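Local coordinates for protein alpha,alpha-trehalose-phosphate synthase (UDP-forming) (Burkholderia xenovorans, PDB 5HXA) that is a family 20 glycosyltransferase of the GT-B type, built on two Rossmann-like domains and found here as a two-chain assembly, at residues A[247-252]-A[357-362]; A[259-264]-A[341-346]; A[279-284]-A[367-372]; A[287-290]-A[295-298]. One frame throughout, in Å; residues are numbered along the deposited sequence. Where two conformers were deposited one is given.

Contact 1 (A[247-252]-A[357-362]). With EDO (1,2-ethanediol), chain C.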
loop_
_atom_site.group_PDB
_atom_site.type_symbol
_atom_site.label_atom_id
_atom_site.label_comp_id
_atom_site.label_asym_id
_atom_site.label_seq_id
_atom_site.Cartn_x
_atom_site.Cartn_y
_atom_site.Cartn_z
ATOM N N GLN A 247 37.418 18.236 -6.476
ATOM C CA GLN A 247 38.722 17.911 -5.898
ATOM C C GLN A 247 39.070 16.434 -6.050
ATOM O O GLN A 247 40.251 16.071 -6.049
ATOM C CB GLN A 247 38.754 18.302 -4.419
ATOM C CG GLN A 247 38.848 19.801 -4.164
ATOM C CD GLN A 247 38.675 20.158 -2.693
ATOM O OE1 GLN A 247 38.122 19.379 -1.911
ATOM N NE2 GLN A 247 39.150 21.339 -2.313
ATOM N N PHE A 248 38.064 15.567 -6.154
ATOM C CA PHE A 248 38.301 14.133 -6.268
ATOM C C PHE A 248 38.203 13.628 -7.700
ATOM O O PHE A 248 38.234 12.414 -7.919
ATOM C CB PHE A 248 37.340 13.365 -5.360
ATOM C CG PHE A 248 37.780 13.351 -3.936
ATOM C CD1 PHE A 248 37.809 14.527 -3.201
ATOM C CD2 PHE A 248 38.219 12.180 -3.341
ATOM C CE1 PHE A 248 38.244 14.535 -1.891
ATOM C CE2 PHE A 248 38.654 12.179 -2.027
ATOM C CZ PHE A 248 38.667 13.360 -1.300
ATOM N N THR A 249 38.115 14.534 -8.679
ATOM C CA THR A 249 38.050 14.126 -10.077
ATOM C C THR A 249 39.340 13.448 -10.536
ATOM O O THR A 249 39.297 12.542 -11.375
ATOM C CB THR A 249 37.730 15.345 -10.946
ATOM O OG1 THR A 249 36.410 15.805 -10.639
ATOM C CG2 THR A 249 37.822 15.011 -12.432
ATOM N N ASP A 250 40.487 13.851 -9.992
ATOM C CA ASP A 250 41.775 13.276 -10.400
ATOM C C ASP A 250 42.193 12.123 -9.491
ATOM O O ASP A 250 43.311 12.085 -8.982
ATOM C CB ASP A 250 42.849 14.359 -10.432
ATOM N N ARG A 251 41.276 11.189 -9.261
ATOM C CA ARG A 251 41.554 9.952 -8.549
ATOM C C ARG A 251 41.444 8.778 -9.512
ATOM O O ARG A 251 40.685 8.826 -10.487
ATOM C CB ARG A 251 40.588 9.749 -7.379
ATOM C CG ARG A 251 40.620 10.861 -6.355
ATOM C CD ARG A 251 42.026 11.074 -5.816
ATOM N NE ARG A 251 42.141 12.405 -5.230
ATOM C CZ ARG A 251 42.040 12.665 -3.932
ATOM N NH1 ARG A 251 42.141 13.914 -3.502
ATOM N NH2 ARG A 251 41.848 11.678 -3.066
ATOM N N LYS A 252 42.191 7.711 -9.213
ATOM C CA LYS A 252 42.296 6.585 -10.142
ATOM C C LYS A 252 40.949 5.970 -10.518
ATOM O O LYS A 252 40.738 5.709 -11.714
ATOM C CB LYS A 252 43.249 5.527 -9.568
ATOM N N LEU A 357 32.402 10.687 -9.092
ATOM C CA LEU A 357 31.797 9.803 -10.084
ATOM C C LEU A 357 30.490 10.384 -10.615
ATOM O O LEU A 357 30.226 10.305 -11.819
ATOM C CB LEU A 357 31.567 8.403 -9.496
ATOM C CG LEU A 357 32.805 7.656 -8.971
ATOM C CD1 LEU A 357 32.394 6.307 -8.379
ATOM C CD2 LEU A 357 33.851 7.456 -10.067
ATOM N N PHE A 358 29.654 10.961 -9.733
ATOM C CA PHE A 358 28.458 11.674 -10.195
ATOM C C PHE A 358 28.823 12.753 -11.215
ATOM O O PHE A 358 28.151 12.917 -12.241
ATOM C CB PHE A 358 27.722 12.336 -9.016
ATOM C CG PHE A 358 26.999 11.381 -8.090
ATOM C CD1 PHE A 358 26.507 10.166 -8.542
ATOM C CD2 PHE A 358 26.787 11.732 -6.751
ATOM C CE1 PHE A 358 25.828 9.308 -7.679
ATOM C CE2 PHE A 358 26.118 10.869 -5.873
ATOM C CZ PHE A 358 25.634 9.656 -6.345
ATOM N N ARG A 359 29.882 13.512 -10.931
ATOM C CA ARG A 359 30.299 14.596 -11.815
ATOM C C ARG A 359 30.675 14.091 -13.207
ATOM O O ARG A 359 30.580 14.841 -14.183
ATOM C CB ARG A 359 31.478 15.334 -11.175
ATOM C CG ARG A 359 31.906 16.635 -11.861
ATOM C CD ARG A 359 32.872 17.354 -10.932
ATOM N NE ARG A 359 33.360 18.645 -11.409
ATOM C CZ ARG A 359 32.878 19.820 -11.012
ATOM N NH1 ARG A 359 31.858 19.884 -10.150
ATOM N NH2 ARG A 359 33.407 20.936 -11.490
ATOM N N GLN A 360 31.113 12.833 -13.319
ATOM C CA GLN A 360 31.440 12.246 -14.616
ATOM C C GLN A 360 30.217 11.739 -15.373
ATOM O O GLN A 360 30.361 11.328 -16.527
ATOM C CB GLN A 360 32.428 11.078 -14.444
ATOM C CG GLN A 360 33.818 11.523 -14.067
ATOM C CD GLN A 360 34.390 12.480 -15.087
ATOM O OE1 GLN A 360 34.378 12.199 -16.289
ATOM N NE2 GLN A 360 34.855 13.639 -14.623
ATOM N N SER A 361 29.032 11.753 -14.763
ATOM C CA SER A 361 27.864 11.066 -15.302
ATOM C C SER A 361 26.898 12.051 -15.949
ATOM O O SER A 361 26.443 12.999 -15.298
ATOM C CB SER A 361 27.139 10.295 -14.198
ATOM O OG SER A 361 28.037 9.420 -13.517
ATOM N N GLN A 362 26.538 11.785 -17.207
ATOM C CA GLN A 362 25.622 12.666 -17.935
ATOM C C GLN A 362 24.177 12.555 -17.463
ATOM O O GLN A 362 23.401 13.496 -17.674
ATOM C CB GLN A 362 25.672 12.377 -19.440
ATOM C CG GLN A 362 26.940 12.877 -20.138
ATOM C CD GLN A 362 28.179 12.048 -19.813
ATOM O OE1 GLN A 362 28.112 10.831 -19.619
ATOM N NE2 GLN A 362 29.318 12.715 -19.740
HETATM C C1 EDO C . 44.303 8.296 -6.462
HETATM O O1 EDO C . 43.627 7.059 -6.203
HETATM C C2 EDO C . 45.572 8.034 -7.257
HETATM O O2 EDO C . 45.709 9.059 -8.244
HETATM O O HOH W 1 34.626 13.881 -11.974
HETATM O O HOH W 2 35.784 18.263 -12.443
#

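Contact 2 (A[259-264]-A[341-346])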
loop_
_atom_site.group_PDB
_atom_site.type_symbol
_atom_site.label_atom_id
_atom_site.label_comp_id
_atom_site.label_asym_id
_atom_site.label_seq_id
_atom_site.Cartn_x
_atom_site.Cartn_y
_atom_site.Cartn_z
ATOM N N ASP A 259 38.062 6.585 -18.796
ATOM C CA ASP A 259 38.716 5.909 -19.911
ATOM C C ASP A 259 37.874 4.753 -20.433
ATOM O O ASP A 259 37.834 4.508 -21.644
ATOM C CB ASP A 259 40.104 5.414 -19.500
ATOM C CG ASP A 259 41.063 6.554 -19.178
ATOM O OD1 ASP A 259 40.719 7.737 -19.424
ATOM O OD2 ASP A 259 42.170 6.259 -18.678
ATOM N N GLY A 260 37.196 4.027 -19.542
ATOM C CA GLY A 260 36.363 2.930 -19.996
ATOM C C GLY A 260 35.100 3.371 -20.706
ATOM O O GLY A 260 34.555 2.606 -21.509
ATOM N N MET A 261 34.643 4.594 -20.452
ATOM C CA MET A 261 33.396 5.114 -21.001
ATOM C C MET A 261 33.593 5.951 -22.256
ATOM O O MET A 261 32.625 6.557 -22.733
ATOM C CB MET A 261 32.665 5.976 -19.961
ATOM C CG MET A 261 31.912 5.219 -18.883
ATOM S SD MET A 261 30.686 4.083 -19.563
ATOM C CE MET A 261 29.564 5.219 -20.366
ATOM N N ARG A 262 34.813 6.025 -22.786
ATOM C CA ARG A 262 35.116 7.002 -23.827
ATOM C C ARG A 262 34.230 6.780 -25.045
ATOM O O ARG A 262 34.078 5.654 -25.523
ATOM C CB ARG A 262 36.597 6.920 -24.217
ATOM N N GLY A 263 33.614 7.852 -25.526
ATOM C CA GLY A 263 32.708 7.733 -26.648
ATOM C C GLY A 263 31.300 7.310 -26.292
ATOM O O GLY A 263 30.486 7.079 -27.198
ATOM N N ARG A 264 30.985 7.184 -25.007
ATOM C CA ARG A 264 29.658 6.781 -24.575
ATOM C C ARG A 264 29.162 7.735 -23.503
ATOM O O ARG A 264 29.950 8.306 -22.746
ATOM C CB ARG A 264 29.644 5.340 -24.027
ATOM C CG ARG A 264 30.023 4.276 -25.055
ATOM C CD ARG A 264 29.582 2.890 -24.588
ATOM N NE ARG A 264 30.013 2.598 -23.223
ATOM C CZ ARG A 264 31.132 1.950 -22.915
ATOM N NH1 ARG A 264 31.937 1.516 -23.878
ATOM N NH2 ARG A 264 31.443 1.730 -21.644
ATOM N N PRO A 341 26.008 -3.390 -21.588
ATOM C CA PRO A 341 25.004 -2.330 -21.350
ATOM C C PRO A 341 24.857 -1.907 -19.895
ATOM O O PRO A 341 24.790 -0.706 -19.613
ATOM C CB PRO A 341 23.707 -2.966 -21.883
ATOM C CG PRO A 341 24.184 -3.864 -22.992
ATOM C CD PRO A 341 25.481 -4.463 -22.454
ATOM N N ILE A 342 24.774 -2.858 -18.970
ATOM C CA ILE A 342 24.588 -2.587 -17.545
ATOM C C ILE A 342 25.832 -3.060 -16.806
ATOM O O ILE A 342 26.136 -4.259 -16.796
ATOM C CB ILE A 342 23.341 -3.293 -16.986
ATOM C CG1 ILE A 342 22.074 -2.808 -17.705
ATOM C CG2 ILE A 342 23.253 -3.088 -15.464
ATOM C CD1 ILE A 342 20.788 -3.497 -17.199
ATOM N N GLN A 343 26.543 -2.132 -16.187
ATOM C CA GLN A 343 27.677 -2.458 -15.340
ATOM C C GLN A 343 27.203 -2.393 -13.903
ATOM O O GLN A 343 27.025 -1.304 -13.352
ATOM C CB GLN A 343 28.841 -1.497 -15.564
ATOM C CG GLN A 343 29.564 -1.705 -16.869
ATOM C CD GLN A 343 30.702 -0.738 -17.006
ATOM O OE1 GLN A 343 31.677 -0.793 -16.251
ATOM N NE2 GLN A 343 30.573 0.178 -17.940
ATOM N N TYR A 344 27.020 -3.554 -13.302
ATOM C CA TYR A 344 26.492 -3.681 -11.954
ATOM C C TYR A 344 27.649 -3.954 -11.004
ATOM O O TYR A 344 28.441 -4.872 -11.238
ATOM C CB TYR A 344 25.467 -4.817 -11.924
ATOM C CG TYR A 344 25.097 -5.365 -10.561
ATOM C CD1 TYR A 344 24.347 -4.611 -9.662
ATOM C CD2 TYR A 344 25.468 -6.657 -10.190
ATOM C CE1 TYR A 344 23.990 -5.129 -8.411
ATOM C CE2 TYR A 344 25.119 -7.184 -8.946
ATOM C CZ TYR A 344 24.374 -6.415 -8.068
ATOM O OH TYR A 344 24.029 -6.939 -6.845
ATOM N N LEU A 345 27.762 -3.144 -9.947
ATOM C CA LEU A 345 28.858 -3.264 -8.986
ATOM C C LEU A 345 28.289 -3.306 -7.576
ATOM O O LEU A 345 27.596 -2.373 -7.149
ATOM C CB LEU A 345 29.857 -2.104 -9.119
ATOM C CG LEU A 345 30.633 -1.981 -10.436
ATOM C CD1 LEU A 345 29.859 -1.137 -11.408
ATOM C CD2 LEU A 345 31.995 -1.361 -10.190
ATOM N N ASN A 346 28.598 -4.373 -6.854
ATOM C CA ASN A 346 28.097 -4.585 -5.502
ATOM C C ASN A 346 29.205 -4.216 -4.515
ATOM O O ASN A 346 29.887 -5.062 -3.945
ATOM C CB ASN A 346 27.622 -6.036 -5.348
ATOM C CG ASN A 346 26.949 -6.299 -4.023
ATOM O OD1 ASN A 346 27.020 -7.403 -3.487
ATOM N ND2 ASN A 346 26.282 -5.286 -3.486
HETATM O O HOH W 3 32.724 1.177 -19.198
#

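Contact 3 (A[279-284]-A[367-372])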
loop_
_atom_site.group_PDB
_atom_site.type_symbol
_atom_site.label_atom_id
_atom_site.label_comp_id
_atom_site.label_asym_id
_atom_site.label_seq_id
_atom_site.Cartn_x
_atom_site.Cartn_y
_atom_site.Cartn_z
ATOM N N LEU A 279 15.079 -1.178 -8.248
ATOM C CA LEU A 279 16.209 -1.331 -9.152
ATOM C C LEU A 279 15.850 -2.201 -10.345
ATOM O O LEU A 279 16.342 -1.960 -11.451
ATOM C CB LEU A 279 17.422 -1.879 -8.390
ATOM C CG LEU A 279 17.894 -0.962 -7.245
ATOM C CD1 LEU A 279 19.116 -1.539 -6.498
ATOM C CD2 LEU A 279 18.173 0.472 -7.736
ATOM N N VAL A 280 14.980 -3.198 -10.162
ATOM C CA VAL A 280 14.524 -3.985 -11.307
ATOM C C VAL A 280 13.826 -3.088 -12.327
ATOM O O VAL A 280 14.060 -3.195 -13.538
ATOM C CB VAL A 280 13.600 -5.129 -10.846
ATOM C CG1 VAL A 280 12.864 -5.712 -12.034
ATOM C CG2 VAL A 280 14.403 -6.225 -10.136
ATOM N N GLU A 281 12.953 -2.195 -11.855
ATOM C CA GLU A 281 12.279 -1.274 -12.762
ATOM C C GLU A 281 13.282 -0.350 -13.441
ATOM O O GLU A 281 13.132 -0.023 -14.623
ATOM C CB GLU A 281 11.224 -0.457 -12.008
ATOM C CG GLU A 281 9.985 -1.264 -11.551
ATOM C CD GLU A 281 10.209 -2.065 -10.271
ATOM O OE1 GLU A 281 11.327 -2.037 -9.713
ATOM O OE2 GLU A 281 9.257 -2.728 -9.821
ATOM N N ARG A 282 14.297 0.105 -12.702
ATOM C CA ARG A 282 15.333 0.932 -13.314
ATOM C C ARG A 282 15.997 0.204 -14.476
ATOM O O ARG A 282 16.181 0.783 -15.554
ATOM C CB ARG A 282 16.381 1.348 -12.276
ATOM C CG ARG A 282 16.116 2.731 -11.738
ATOM C CD ARG A 282 17.124 3.121 -10.729
ATOM N NE ARG A 282 16.502 3.310 -9.433
ATOM C CZ ARG A 282 17.123 3.877 -8.419
ATOM N NH1 ARG A 282 18.372 4.303 -8.582
ATOM N NH2 ARG A 282 16.505 4.025 -7.256
ATOM N N PHE A 283 16.365 -1.070 -14.269
ATOM C CA PHE A 283 16.985 -1.850 -15.344
ATOM C C PHE A 283 16.028 -2.029 -16.513
ATOM O O PHE A 283 16.429 -1.929 -17.678
ATOM C CB PHE A 283 17.417 -3.231 -14.842
ATOM C CG PHE A 283 18.624 -3.222 -13.930
ATOM C CD1 PHE A 283 19.113 -2.046 -13.392
ATOM C CD2 PHE A 283 19.260 -4.416 -13.606
ATOM C CE1 PHE A 283 20.234 -2.057 -12.546
ATOM C CE2 PHE A 283 20.382 -4.431 -12.769
ATOM C CZ PHE A 283 20.855 -3.248 -12.233
ATOM N N GLN A 284 14.757 -2.321 -16.218
ATOM C CA GLN A 284 13.803 -2.601 -17.284
ATOM C C GLN A 284 13.501 -1.363 -18.123
ATOM O O GLN A 284 13.274 -1.474 -19.332
ATOM C CB GLN A 284 12.528 -3.183 -16.685
ATOM C CG GLN A 284 12.724 -4.648 -16.282
ATOM C CD GLN A 284 11.518 -5.223 -15.579
ATOM O OE1 GLN A 284 10.557 -4.509 -15.283
ATOM N NE2 GLN A 284 11.564 -6.521 -15.298
ATOM N N THR A 367 15.179 6.828 -9.194
ATOM C CA THR A 367 13.738 6.609 -9.308
ATOM C C THR A 367 13.252 5.535 -8.341
ATOM O O THR A 367 12.640 4.539 -8.754
ATOM C CB THR A 367 13.362 6.262 -10.751
ATOM O OG1 THR A 367 14.065 5.087 -11.175
ATOM C CG2 THR A 367 13.742 7.398 -11.676
ATOM N N PRO A 368 13.461 5.729 -7.032
ATOM C CA PRO A 368 12.933 4.763 -6.065
ATOM C C PRO A 368 11.411 4.710 -6.094
ATOM O O PRO A 368 10.733 5.692 -6.404
ATOM C CB PRO A 368 13.445 5.291 -4.717
ATOM C CG PRO A 368 13.595 6.772 -4.933
ATOM C CD PRO A 368 14.071 6.900 -6.357
ATOM N N LEU A 369 10.874 3.539 -5.740
ATOM C CA LEU A 369 9.428 3.387 -5.618
ATOM C C LEU A 369 8.885 4.136 -4.413
ATOM O O LEU A 369 7.742 4.603 -4.439
ATOM C CB LEU A 369 9.057 1.899 -5.519
ATOM C CG LEU A 369 9.675 1.058 -6.644
ATOM C CD1 LEU A 369 9.294 -0.426 -6.531
ATOM C CD2 LEU A 369 9.246 1.617 -7.985
ATOM N N ARG A 370 9.665 4.224 -3.338
ATOM C CA ARG A 370 9.254 4.929 -2.131
ATOM C C ARG A 370 10.539 5.309 -1.401
ATOM O O ARG A 370 11.386 4.446 -1.177
ATOM C CB ARG A 370 8.342 4.030 -1.272
ATOM C CG ARG A 370 7.430 4.717 -0.298
ATOM C CD ARG A 370 6.491 5.700 -0.979
ATOM N NE ARG A 370 5.324 5.091 -1.620
ATOM C CZ ARG A 370 4.163 5.728 -1.775
ATOM N NH1 ARG A 370 4.034 6.963 -1.313
ATOM N NH2 ARG A 370 3.132 5.135 -2.371
ATOM N N ASP A 371 10.710 6.595 -1.088
ATOM C CA ASP A 371 11.895 7.063 -0.369
ATOM C C ASP A 371 11.512 8.276 0.471
ATOM O O ASP A 371 10.877 9.201 -0.042
ATOM C CB ASP A 371 13.021 7.420 -1.351
ATOM C CG ASP A 371 14.407 7.338 -0.720
ATOM O OD1 ASP A 371 14.583 7.765 0.445
ATOM O OD2 ASP A 371 15.330 6.862 -1.413
ATOM N N GLY A 372 11.878 8.266 1.756
ATOM C CA GLY A 372 11.513 9.379 2.626
ATOM C C GLY A 372 12.059 10.706 2.125
ATOM O O GLY A 372 11.383 11.738 2.185
#

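Contact 4 (A[287-290]-A[295-298])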
loop_
_atom_site.group_PDB
_atom_site.type_symbol
_atom_site.label_atom_id
_atom_site.label_comp_id
_atom_site.label_asym_id
_atom_site.label_seq_id
_atom_site.Cartn_x
_atom_site.Cartn_y
_atom_site.Cartn_z
ATOM N N GLU A 287 16.372 -1.050 -20.426
ATOM C CA GLU A 287 16.096 -1.975 -21.526
ATOM C C GLU A 287 15.094 -1.391 -22.517
ATOM O O GLU A 287 15.275 -1.508 -23.739
ATOM C CB GLU A 287 15.559 -3.311 -20.990
ATOM C CG GLU A 287 15.098 -4.243 -22.127
ATOM C CD GLU A 287 14.656 -5.603 -21.632
ATOM O OE1 GLU A 287 13.856 -5.639 -20.674
ATOM O OE2 GLU A 287 15.117 -6.629 -22.189
ATOM N N ARG A 288 14.021 -0.771 -22.012
ATOM C CA ARG A 288 13.027 -0.190 -22.911
ATOM C C ARG A 288 13.630 0.949 -23.733
ATOM O O ARG A 288 13.292 1.122 -24.911
ATOM C CB ARG A 288 11.806 0.297 -22.116
ATOM C CG ARG A 288 10.628 0.719 -23.006
ATOM C CD ARG A 288 9.283 0.638 -22.267
ATOM N NE ARG A 288 8.969 -0.732 -21.843
ATOM C CZ ARG A 288 7.817 -1.104 -21.291
ATOM N NH1 ARG A 288 6.846 -0.221 -21.110
ATOM N NH2 ARG A 288 7.624 -2.370 -20.946
ATOM N N LEU A 289 14.526 1.732 -23.130
ATOM C CA LEU A 289 15.237 2.749 -23.897
ATOM C C LEU A 289 15.993 2.118 -25.063
ATOM O O LEU A 289 15.907 2.592 -26.203
ATOM C CB LEU A 289 16.191 3.524 -22.987
ATOM C CG LEU A 289 17.279 4.329 -23.713
ATOM C CD1 LEU A 289 16.697 5.585 -24.377
ATOM C CD2 LEU A 289 18.406 4.696 -22.744
ATOM N N LEU A 290 16.718 1.024 -24.801
ATOM C CA LEU A 290 17.482 0.373 -25.861
ATOM C C LEU A 290 16.578 -0.194 -26.949
ATOM O O LEU A 290 16.979 -0.255 -28.119
ATOM C CB LEU A 290 18.361 -0.734 -25.279
ATOM C CG LEU A 290 19.399 -0.256 -24.263
ATOM C CD1 LEU A 290 20.200 -1.462 -23.751
ATOM C CD2 LEU A 290 20.327 0.790 -24.876
ATOM N N GLY A 295 19.622 3.340 -31.941
ATOM C CA GLY A 295 20.818 4.133 -32.183
ATOM C C GLY A 295 21.680 4.352 -30.950
ATOM O O GLY A 295 22.851 4.729 -31.079
ATOM N N TRP A 296 21.131 4.138 -29.758
ATOM C CA TRP A 296 21.917 4.280 -28.538
ATOM C C TRP A 296 22.735 3.037 -28.195
ATOM O O TRP A 296 23.571 3.101 -27.280
ATOM C CB TRP A 296 21.008 4.640 -27.357
ATOM C CG TRP A 296 20.698 6.114 -27.286
ATOM C CD1 TRP A 296 19.492 6.712 -27.517
ATOM C CD2 TRP A 296 21.623 7.173 -26.998
ATOM N NE1 TRP A 296 19.606 8.077 -27.384
ATOM C CE2 TRP A 296 20.901 8.386 -27.058
ATOM C CE3 TRP A 296 22.986 7.214 -26.680
ATOM C CZ2 TRP A 296 21.498 9.627 -26.821
ATOM C CZ3 TRP A 296 23.579 8.450 -26.444
ATOM C CH2 TRP A 296 22.833 9.639 -26.512
ATOM N N HIS A 297 22.525 1.916 -28.891
ATOM C CA HIS A 297 23.302 0.716 -28.596
ATOM C C HIS A 297 24.783 1.015 -28.765
ATOM O O HIS A 297 25.194 1.557 -29.788
ATOM C CB HIS A 297 22.898 -0.440 -29.517
ATOM C CG HIS A 297 21.502 -0.933 -29.297
ATOM N ND1 HIS A 297 21.096 -2.200 -29.655
ATOM C CD2 HIS A 297 20.411 -0.320 -28.778
ATOM C CE1 HIS A 297 19.817 -2.351 -29.357
ATOM N NE2 HIS A 297 19.377 -1.225 -28.824
ATOM N N GLY A 298 25.584 0.667 -27.752
ATOM C CA GLY A 298 27.013 0.925 -27.810
ATOM C C GLY A 298 27.404 2.371 -27.579
ATOM O O GLY A 298 28.595 2.693 -27.660
#

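Contact 1 (A[247-252]-A[357-362])
Thr249 OG1 is the polar hub between 247-252 and 357-362. It accepts a hydrogen from water 1, 2.9 Å from Thr249 OG1, and another from water 2, 3.1 Å from the same atom, and it is also hydrogen-bonded to Ala245 O one turn back in helix 238-247. Each water passes the link on. Water 1 accepts from Gln360 NE2 at 2.7 Å, and water 2 accepts from Arg359 NE at 2.7 Å. Direct touch is sparse: Thr249 OG1 lies 3.9 Å from Arg359 CD, and Thr249 CG2 lies 3.9 Å from Gln360 NE2, both side chains crossing the threonine at about a right angle. The setting is the surface of the GT-B domain built on the parallel six-stranded sheet, where the C-terminal part of helix 351-359 faces the turn joining helices 238-247 and 252-260. With CG anti to the backbone N (chi1 -171°), Arg359 runs extended to NE, while its NH1 reaches Ser383 O. Gln360 instead bends at chi2 (-58°), which carries its amide back to the threonine methyl. Ser361 OG donates to Leu357 O at 2.9 Å. Within 247-252, Arg251 NH1 sits 4.0 Å above the centre of the Phe248 ring.

Contact 2 (A[259-264]-A[341-346])
Gln343, on strand 342-345, carries this contact with Met261 and Arg264, while its neighbours in sequence turn to other parts of the fold. Pro341, just before the strand, packs on Phe286 and Phe334, and Ile342 turns to the same helical layer, against Phe286. At Gln343 the direction reverses, and its CB points toward 259-264. The chain is straight beyond CG (chi2 -179°), so the amide is held well out from the strand. Its NE2 comes to 4.2 Å from Met261 SD. In one of the two conformers modelled for the arginine, Arg264 NH2 lies 4.1 Å from Gln343 NE2. Neither distance is a bond; the polar link is through water 3, which accepts from Gln343 NE2 at 2.7 Å and donates weakly to Gly260 O at 3.3 Å. A type II turn from Met261 to Arg264, closed by Arg264 N to Met261 O at 2.9 Å, lets Arg264 point toward the strand, while Met261 comes near only with the end of its chain. Further on, Tyr344 OH bonds to Glu324, Leu345 packs on Val303, and Asn346 ND2 bonds to Ala306 O. Strand 342-345 is an outermost strand of the parallel Rossmann-like sheet, paired with 300-305; helices 279-292 and 314-334 cover the Ile342 face, while the end of helix 252-260 and its turn into strand 265-270 lie on the Gln343 face.

Contact 3 (A[279-284]-A[367-372])
Arg282 packs tightly on Thr367, its guanidinium sandwiched between two groups. Leu279 CD2 sits 3.6 Å above the centre of one face, and the backbone N of Thr367 lies 3.5 Å from the plane on the opposite face. That buried amide has no hydrogen-bond partner in the model. Thr367 OG1, tucked between its own backbone N and carbonyl carbon (chi1 59°), comes within 3.2 Å of Arg282 CG; it also nears Arg282 NE at 3.5 Å, but at too poor an angle to bond. Arg282 departs from staggered values at chi1 (-97°) and chi3 (-116°), consistent with a side chain fitted to its polar partners: NH1 bonds to Ser269 OG, and NH2 forms a salt bridge with Asp271 and bonds to Lys277 O. The other half is looser and partly solvent-accessible. There the Leu369 side chain crosses that of Glu281 at about a right angle, its CD1 4.0 Å from Glu281 OE2. Farther along, Arg370 forms a salt bridge with Glu170 of the second subunit. The contact sets helix 279-292 against the loop between strand 363-366 and helix 375-382, in the Rossmann-like GT-B domain of the six-stranded parallel sheet, with helix 415-426 touching both Glu281 and Thr367.

Contact 4 (A[287-290]-A[295-298])
His297 makes one direct hydrogen bond to Leu290, from ring NE2 to the backbone O, at 2.7 Å and with an N-H...O angle of 161°. The carbonyl oxygen lies nearly in the imidazole plane, at the ring edge, so the N-H is well aimed. Seen from the acceptor the approach is less regular: NE2 stands above the carbonyl plane, 38° out of it. The ring is brought there with CG of His297 anti to its carbonyl carbon and beside the backbone N. Leu290 belongs to the last turns of helix 279-292. This is the turn of a beta-alpha-beta crossover in the Rossmann-like domain, where the helix that follows strand 265-270 gives way, through a short 3-10 stretch, to the neighbouring parallel strand 300-305. Van der Waals contacts accompany the bond. Leu290 CB lies 3.7 Å from His297 NE2, Leu290 CD2 lies 4.1 Å from His297 CD2, and the two side chains cross obliquely. Phe334 meets the imidazole with its plane at about 85° to it. The apolar pair is slacker: Leu289 CD1 approaches Trp296 CD1 at 4.4 Å, obliquely to the indole. Helix 415-426 adjoins this pair, with Glu423 against Leu289 and Leu426 against Trp296.

All four contacts belong to the domain with the six-stranded parallel sheet. Contact 3 is buried, its centre about 14 Å from the centre of the chain, and relies on close packing around an arginine; contact 1 lies at the surface and works mainly through waters. Contacts 2 and 4 are intermediate, the former water-linked, the latter holding the only direct hydrogen bond between paired segments. Contacts 3 and 4 sit at successive places on helix 279-292. Contact 2 joins both: Ile342 CD1 packs 3.9 Å from Phe283 CG, and Pro341 CB lies 4.2 Å from Leu290 CD1. Contacts 1 and 2 lie at the two ends of helix 252-260, their centres about 14 Å apart.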